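Local structure of probable enoyl-CoA hydratase/isomerase (Mycobacterium abscessus, 3SWX) at residues D171-A175 / V176-R180; I200-T203 / I204-Q207; I187-V190 / G191-V194. The protein probably acts on the acyl chain of coenzyme A thioesters as an enoyl-CoA hydratase or isomerase of the crotonase family. All blocks are in the same frame, centred on the assembly; numbering follows the deposited sequence.

Interaction 1: D171-A175 / V176-R180; sequences DTFDA and VEAHR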
loop_
_atom_site.group_PDB
_atom_site.type_symbol
_atom_site.label_atom_id
_atom_site.label_comp_id
_atom_site.label_asym_id
_atom_site.label_seq_id
_atom_site.Cartn_x
_atom_site.Cartn_y
_atom_site.Cartn_z
ATOM N N ASP B 171 2.540 -6.490 -20.438
ATOM C CA ASP B 171 3.978 -6.763 -20.604
ATOM C C ASP B 171 4.418 -7.773 -19.578
ATOM O O ASP B 171 3.899 -7.805 -18.453
ATOM C CB ASP B 171 4.842 -5.505 -20.428
ATOM C CG ASP B 171 4.796 -4.557 -21.640
ATOM O OD1 ASP B 171 4.578 -5.012 -22.783
ATOM O OD2 ASP B 171 4.988 -3.341 -21.435
ATOM N N THR B 172 5.409 -8.570 -19.943
ATOM C CA THR B 172 6.005 -9.529 -19.023
ATOM C C THR B 172 6.948 -8.846 -18.041
ATOM O O THR B 172 7.719 -7.979 -18.435
ATOM C CB THR B 172 6.764 -10.597 -19.809
ATOM O OG1 THR B 172 5.849 -11.213 -20.713
ATOM C CG2 THR B 172 7.391 -11.684 -18.877
ATOM N N PHE B 173 6.876 -9.226 -16.758
ATOM C CA PHE B 173 7.867 -8.783 -15.762
ATOM C C PHE B 173 8.457 -9.963 -15.000
ATOM O O PHE B 173 7.834 -10.993 -14.869
ATOM C CB PHE B 173 7.298 -7.728 -14.800
ATOM C CG PHE B 173 6.060 -8.161 -14.035
ATOM C CD1 PHE B 173 4.815 -8.211 -14.663
ATOM C CD2 PHE B 173 6.135 -8.469 -12.674
ATOM C CE1 PHE B 173 3.669 -8.587 -13.973
ATOM C CE2 PHE B 173 4.974 -8.866 -11.962
ATOM C CZ PHE B 173 3.745 -8.916 -12.622
ATOM N N ASP B 174 9.667 -9.795 -14.488
ATOM C CA ASP B 174 10.419 -10.908 -13.911
ATOM C C ASP B 174 10.347 -10.949 -12.391
ATOM O O ASP B 174 9.728 -10.074 -11.754
ATOM C CB ASP B 174 11.865 -10.886 -14.414
ATOM C CG ASP B 174 12.663 -9.711 -13.911
ATOM O OD1 ASP B 174 12.251 -9.022 -12.958
ATOM O OD2 ASP B 174 13.736 -9.486 -14.474
ATOM N N ALA B 175 10.964 -11.977 -11.814
ATOM C CA ALA B 175 10.943 -12.172 -10.355
ATOM C C ALA B 175 11.471 -10.951 -9.605
ATOM O O ALA B 175 10.893 -10.577 -8.582
ATOM C CB ALA B 175 11.728 -13.437 -9.952
ATOM N N VAL B 176 12.550 -10.336 -10.096
ATOM C CA VAL B 176 13.136 -9.174 -9.402
ATOM C C VAL B 176 12.080 -8.057 -9.302
ATOM O O VAL B 176 11.875 -7.479 -8.245
ATOM C CB VAL B 176 14.452 -8.660 -10.085
ATOM C CG1 VAL B 176 14.908 -7.316 -9.507
ATOM C CG2 VAL B 176 15.589 -9.700 -9.938
ATOM N N GLU B 177 11.403 -7.773 -10.407
ATOM C CA GLU B 177 10.384 -6.746 -10.413
ATOM C C GLU B 177 9.191 -7.146 -9.521
ATOM O O GLU B 177 8.700 -6.319 -8.759
ATOM C CB GLU B 177 9.966 -6.449 -11.853
ATOM C CG GLU B 177 8.804 -5.466 -12.011
ATOM C CD GLU B 177 9.114 -4.036 -11.593
ATOM O OE1 GLU B 177 10.294 -3.681 -11.306
ATOM O OE2 GLU B 177 8.130 -3.256 -11.562
ATOM N N ALA B 178 8.762 -8.409 -9.573
ATOM C CA ALA B 178 7.631 -8.873 -8.740
ATOM C C ALA B 178 7.922 -8.720 -7.226
ATOM O O ALA B 178 7.028 -8.391 -6.423
ATOM C CB ALA B 178 7.244 -10.326 -9.093
ATOM N N HIS B 179 9.190 -8.906 -6.871
ATOM C CA HIS B 179 9.677 -8.782 -5.516
ATOM C C HIS B 179 9.820 -7.315 -5.107
ATOM O O HIS B 179 9.497 -6.947 -3.968
ATOM C CB HIS B 179 11.019 -9.503 -5.425
ATOM C CG HIS B 179 11.703 -9.363 -4.111
ATOM N ND1 HIS B 179 11.180 -9.885 -2.948
ATOM C CD2 HIS B 179 12.891 -8.811 -3.775
ATOM C CE1 HIS B 179 12.012 -9.647 -1.950
ATOM N NE2 HIS B 179 13.057 -8.999 -2.424
ATOM N N ARG B 180 10.288 -6.486 -6.043
ATOM C CA ARG B 180 10.427 -5.044 -5.807
ATOM C C ARG B 180 9.082 -4.440 -5.418
ATOM O O ARG B 180 8.987 -3.685 -4.446
ATOM C CB ARG B 180 10.944 -4.303 -7.033
ATOM C CG ARG B 180 11.485 -2.898 -6.681
ATOM C CD ARG B 180 11.953 -2.140 -7.925
ATOM N NE ARG B 180 10.855 -1.904 -8.857
ATOM C CZ ARG B 180 9.976 -0.904 -8.777
ATOM N NH1 ARG B 180 10.056 -0.009 -7.802
ATOM N NH2 ARG B 180 9.017 -0.801 -9.691
#

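Interaction 2: I200-T203 / I204-Q207; sequences IAQT and IARQ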
loop_
_atom_site.group_PDB
_atom_site.type_symbol
_atom_site.label_atom_id
_atom_site.label_comp_id
_atom_site.label_asym_id
_atom_site.label_seq_id
_atom_site.Cartn_x
_atom_site.Cartn_y
_atom_site.Cartn_z
ATOM N N ILE B 200 8.718 -22.228 5.626
ATOM C CA ILE B 200 8.005 -21.098 6.220
ATOM C C ILE B 200 6.657 -21.530 6.793
ATOM O O ILE B 200 6.243 -21.062 7.853
ATOM C CB ILE B 200 7.809 -19.920 5.220
ATOM C CG1 ILE B 200 9.166 -19.349 4.783
ATOM C CG2 ILE B 200 6.979 -18.809 5.890
ATOM C CD1 ILE B 200 9.130 -18.551 3.470
ATOM N N ALA B 201 5.971 -22.392 6.055
ATOM C CA ALA B 201 4.727 -23.010 6.503
ATOM C C ALA B 201 4.924 -23.750 7.832
ATOM O O ALA B 201 4.096 -23.652 8.721
ATOM C CB ALA B 201 4.222 -23.988 5.415
ATOM N N GLN B 202 6.039 -24.471 7.969
ATOM C CA GLN B 202 6.337 -25.170 9.218
ATOM C C GLN B 202 6.576 -24.179 10.370
ATOM O O GLN B 202 6.194 -24.446 11.514
ATOM C CB GLN B 202 7.540 -26.105 9.053
ATOM C CG GLN B 202 7.313 -27.287 8.117
ATOM C CD GLN B 202 6.252 -28.282 8.605
ATOM O OE1 GLN B 202 5.783 -28.207 9.748
ATOM N NE2 GLN B 202 5.856 -29.211 7.715
ATOM N N THR B 203 7.200 -23.041 10.078
ATOM C CA THR B 203 7.397 -22.023 11.119
ATOM C C THR B 203 6.061 -21.519 11.598
ATOM O O THR B 203 5.840 -21.387 12.808
ATOM C CB THR B 203 8.252 -20.856 10.632
ATOM O OG1 THR B 203 9.531 -21.374 10.253
ATOM C CG2 THR B 203 8.442 -19.826 11.741
ATOM N N ILE B 204 5.163 -21.280 10.643
ATOM C CA ILE B 204 3.792 -20.866 10.949
ATOM C C ILE B 204 3.115 -21.902 11.825
ATOM O O ILE B 204 2.451 -21.554 12.819
ATOM C CB ILE B 204 2.965 -20.613 9.660
ATOM C CG1 ILE B 204 3.480 -19.362 8.945
ATOM C CG2 ILE B 204 1.494 -20.388 10.000
ATOM C CD1 ILE B 204 2.782 -19.052 7.630
ATOM N N ALA B 205 3.317 -23.174 11.474
ATOM C CA ALA B 205 2.717 -24.291 12.202
ATOM C C ALA B 205 3.263 -24.512 13.624
ATOM O O ALA B 205 2.629 -25.207 14.421
ATOM C CB ALA B 205 2.820 -25.592 11.362
ATOM N N ARG B 206 4.430 -23.953 13.946
ATOM C CA ARG B 206 4.948 -23.982 15.318
ATOM C C ARG B 206 4.332 -22.861 16.180
ATOM O O ARG B 206 4.492 -22.861 17.401
ATOM C CB ARG B 206 6.485 -23.849 15.351
ATOM C CG ARG B 206 7.252 -24.977 14.679
ATOM C CD ARG B 206 8.744 -24.951 15.016
ATOM N NE ARG B 206 9.409 -23.760 14.491
ATOM C CZ ARG B 206 9.873 -23.623 13.242
ATOM N NH1 ARG B 206 10.468 -22.486 12.901
ATOM N NH2 ARG B 206 9.752 -24.601 12.337
ATOM N N GLN B 207 3.628 -21.909 15.554
ATOM C CA GLN B 207 3.003 -20.822 16.305
ATOM C C GLN B 207 1.584 -21.207 16.730
ATOM O O GLN B 207 1.040 -22.231 16.294
ATOM C CB GLN B 207 2.994 -19.540 15.477
ATOM C CG GLN B 207 4.311 -19.310 14.723
ATOM C CD GLN B 207 5.529 -19.371 15.627
ATOM O OE1 GLN B 207 5.540 -18.783 16.712
ATOM N NE2 GLN B 207 6.563 -20.066 15.180
HETATM O O HOH W 1 10.806 -24.155 9.374
#

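Interaction 3: I187-V190 / G191-V194; sequences IVPV and GEHV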
loop_
_atom_site.group_PDB
_atom_site.type_symbol
_atom_site.label_atom_id
_atom_site.label_comp_id
_atom_site.label_asym_id
_atom_site.label_seq_id
_atom_site.Cartn_x
_atom_site.Cartn_y
_atom_site.Cartn_z
ATOM N N ILE B 187 12.839 -14.369 -3.295
ATOM C CA ILE B 187 13.329 -15.059 -4.456
ATOM C C ILE B 187 14.463 -16.000 -4.032
ATOM O O ILE B 187 15.415 -15.582 -3.369
ATOM C CB ILE B 187 13.894 -14.092 -5.500
ATOM C CG1 ILE B 187 12.876 -13.011 -5.891
ATOM C CG2 ILE B 187 14.360 -14.872 -6.756
ATOM C CD1 ILE B 187 13.527 -11.872 -6.657
ATOM N N VAL B 188 14.360 -17.256 -4.459
ATOM C CA VAL B 188 15.325 -18.293 -4.108
ATOM C C VAL B 188 15.892 -18.952 -5.369
ATOM O O VAL B 188 15.365 -18.742 -6.473
ATOM C CB VAL B 188 14.660 -19.362 -3.231
ATOM C CG1 VAL B 188 14.160 -18.733 -1.913
ATOM C CG2 VAL B 188 13.511 -20.058 -3.989
ATOM N N PRO B 189 16.979 -19.741 -5.214
ATOM C CA PRO B 189 17.584 -20.391 -6.380
ATOM C C PRO B 189 16.658 -21.372 -7.090
ATOM O O PRO B 189 15.693 -21.868 -6.495
ATOM C CB PRO B 189 18.803 -21.114 -5.787
ATOM C CG PRO B 189 19.184 -20.249 -4.598
ATOM C CD PRO B 189 17.832 -19.874 -4.018
ATOM N N VAL B 190 16.970 -21.635 -8.362
ATOM C CA VAL B 190 16.161 -22.488 -9.229
ATOM C C VAL B 190 15.720 -23.767 -8.513
ATOM O O VAL B 190 16.525 -24.455 -7.925
ATOM C CB VAL B 190 16.910 -22.816 -10.573
ATOM C CG1 VAL B 190 18.355 -23.102 -10.315
ATOM C CG2 VAL B 190 16.251 -23.989 -11.306
ATOM N N GLY B 191 14.418 -24.048 -8.521
ATOM C CA GLY B 191 13.876 -25.287 -7.936
ATOM C C GLY B 191 13.651 -25.318 -6.426
ATOM O O GLY B 191 13.106 -26.292 -5.930
ATOM N N GLU B 192 14.019 -24.258 -5.697
ATOM C CA GLU B 192 13.923 -24.246 -4.219
ATOM C C GLU B 192 12.670 -23.591 -3.658
ATOM O O GLU B 192 12.535 -23.455 -2.442
ATOM C CB GLU B 192 15.066 -23.454 -3.616
ATOM C CG GLU B 192 16.368 -23.683 -4.221
ATOM C CD GLU B 192 17.216 -24.477 -3.367
ATOM O OE1 GLU B 192 18.249 -23.903 -2.940
ATOM O OE2 GLU B 192 16.828 -25.651 -3.110
ATOM N N HIS B 193 11.808 -23.117 -4.541
ATOM C CA HIS B 193 10.615 -22.365 -4.151
ATOM C C HIS B 193 9.657 -23.177 -3.282
ATOM O O HIS B 193 9.150 -22.670 -2.297
ATOM C CB HIS B 193 9.885 -21.823 -5.386
ATOM C CG HIS B 193 9.615 -22.848 -6.442
ATOM N ND1 HIS B 193 10.620 -23.534 -7.092
ATOM C CD2 HIS B 193 8.453 -23.291 -6.975
ATOM C CE1 HIS B 193 10.086 -24.360 -7.975
ATOM N NE2 HIS B 193 8.770 -24.240 -7.914
ATOM N N VAL B 194 9.428 -24.440 -3.637
ATOM C CA VAL B 194 8.505 -25.289 -2.861
ATOM C C VAL B 194 9.087 -25.599 -1.469
ATOM O O VAL B 194 8.426 -25.387 -0.464
ATOM C CB VAL B 194 8.155 -26.607 -3.572
ATOM C CG1 VAL B 194 6.977 -27.283 -2.847
ATOM C CG2 VAL B 194 7.829 -26.379 -5.062
#

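Interaction 1: D171-A175 / V176-R180
Ala175 and Val176, the residues whose surface the contact buries most, open the first turn of helix 175-180, which Asp174 caps, and Phe173 just before them packs against the same turn. Ala175 works through its backbone: its carbonyl O accepts from His179 N at 2.9 Å, and His179 CB lies against the same oxygen. One residue earlier, Asp174 O takes Ala178 N, also at 2.9 Å, so the helical pattern of bonds begins at the cap residue itself.

Val176 meets the cap from the side, its CB 3.6 Å from Asp174 OD1. That oxygen accepts from Glu177 N at 3.0 Å with an N-H...O angle of 169°, and the amide meets it almost in line with its C-O bond. The carboxylate can turn back over the helix start because chi1 of 68° sets CG between the backbone N and the carbonyl carbon. A negative group at this end would be expected to suit the helix dipole.

The Phe173 ring has Ala178 CB at its edge, near the ring plane, 3.9 Å from CE2. Glu177 CG approaches Phe173 CB to 3.9 Å, and the carboxylate stands perpendicular to the ring, the planes 89° apart. Arg180 grips that carboxylate side-on, NE to OE1 in a salt bridge and NH2 to OE2, while OE2 also accepts from Trp166 NE1.

The Phe173 ring stacks with Trp166 of helix 160-167 and meets Phe135 of strand 134-136, with which it also shares a backbone hydrogen bond. Ala178 rests on Phe135 and Val184, while Ala175 and His179 lie against Ile187 of strand 186-188, which joins this short helix to the edge of the main sheet.

Interaction 2: I200-T203 / I204-Q207
Arg206 folds back over Thr203 at the C-terminal end of helix 193-205, part of the crotonase-type fold, so that its guanidinium lies across the last turn. Thr203 CA sits over one face of the group, 3.4 Å above its plane and displaced toward the rim. The bend at chi3, -65°, brings the head round to this position. NH1 then reaches Thr203 OG1 at 3.0 Å, but the N-H...O angle of only 122° makes this a weak bond; OG1 also bonds to Ala199 O. A water at the guanidinium edge, in its plane, accepts from NH2 and hydrogen-bonds OG1 as well.

Gln207 reaches back from beyond the helix to the same turn. Its OE1 is bonded to Asn141 ND2 of the third subunit, and Ile200 and Ile204 pack on Thr169 of that subunit, which places this helix end at the trimer interface. The Gln207 chain is bent at chi2, and Thr203 O lies nearly in the plane of its amide. This oxygen receives two donors from opposite faces of its carbonyl plane: Arg206 N at 3.1 Å, well above the plane, and Gln207 NE2 at 2.8 Å, with an N-H...O angle of 161°.

Interaction 3: I187-V190 / G191-V194
The chain reverses in a type II beta turn from Pro189 to Glu192, closed by Glu192 N donating to Pro189 O at 3.0 Å with an N-H...O angle of 155°. Gly191 takes the third position with phi 82°, a positive value that favours glycine.

Before the turn, Val188 points its side chain at the far arm. CG2 lies between the backbone N and the carbonyl carbon of its own residue, and from there it meets His193 N at 3.5 Å and Glu192 CB at 3.8 Å. The methyl thus packs where the turn passes into helix 193-205. Glu192 crosses the Pro189 ring at a slant: its CG comes within 3.9 Å of Pro189 CB, and OE1, alone of the carboxylate, comes near the ring, 4.0 Å from that same CB. The tightest approach is Glu192 CG to Pro189 O, at 3.0 Å; chi2 of Glu192, at -106°, departs from the usual staggered values, a sign of strain.

Gly191 N donates to Asp130 OD2 and Val190 N to Glu131 OE2, while the His193 ring meets that of His110. Within the two segments a single hydrogen bond spans the reversal and the side chains meet by van der Waals contact, which is consistent with a turn held largely by its backbone conformation, with Asp130 and Glu131 taking two of its amides.

Overall arrangement
Along the chain the three contacts run in series, in the order 1, 3, 2, and none nests in or crosses another. Interaction 1 leads from strand 173-174 into helix 175-180. The chain then enters strand 186-188, an outermost strand, within this chain, of the six-stranded sheet, and interaction 3 closes the turn into helix 193-205. Interaction 2 lies at the far end of that helix, its centre about 19 Å from that of interaction 3. Interactions 1 and 3 touch through Ile187. Interactions 1 and 2 stay apart within the chain, nearest atoms about 11 Å, yet Thr203 packs on Asp171 of the third subunit.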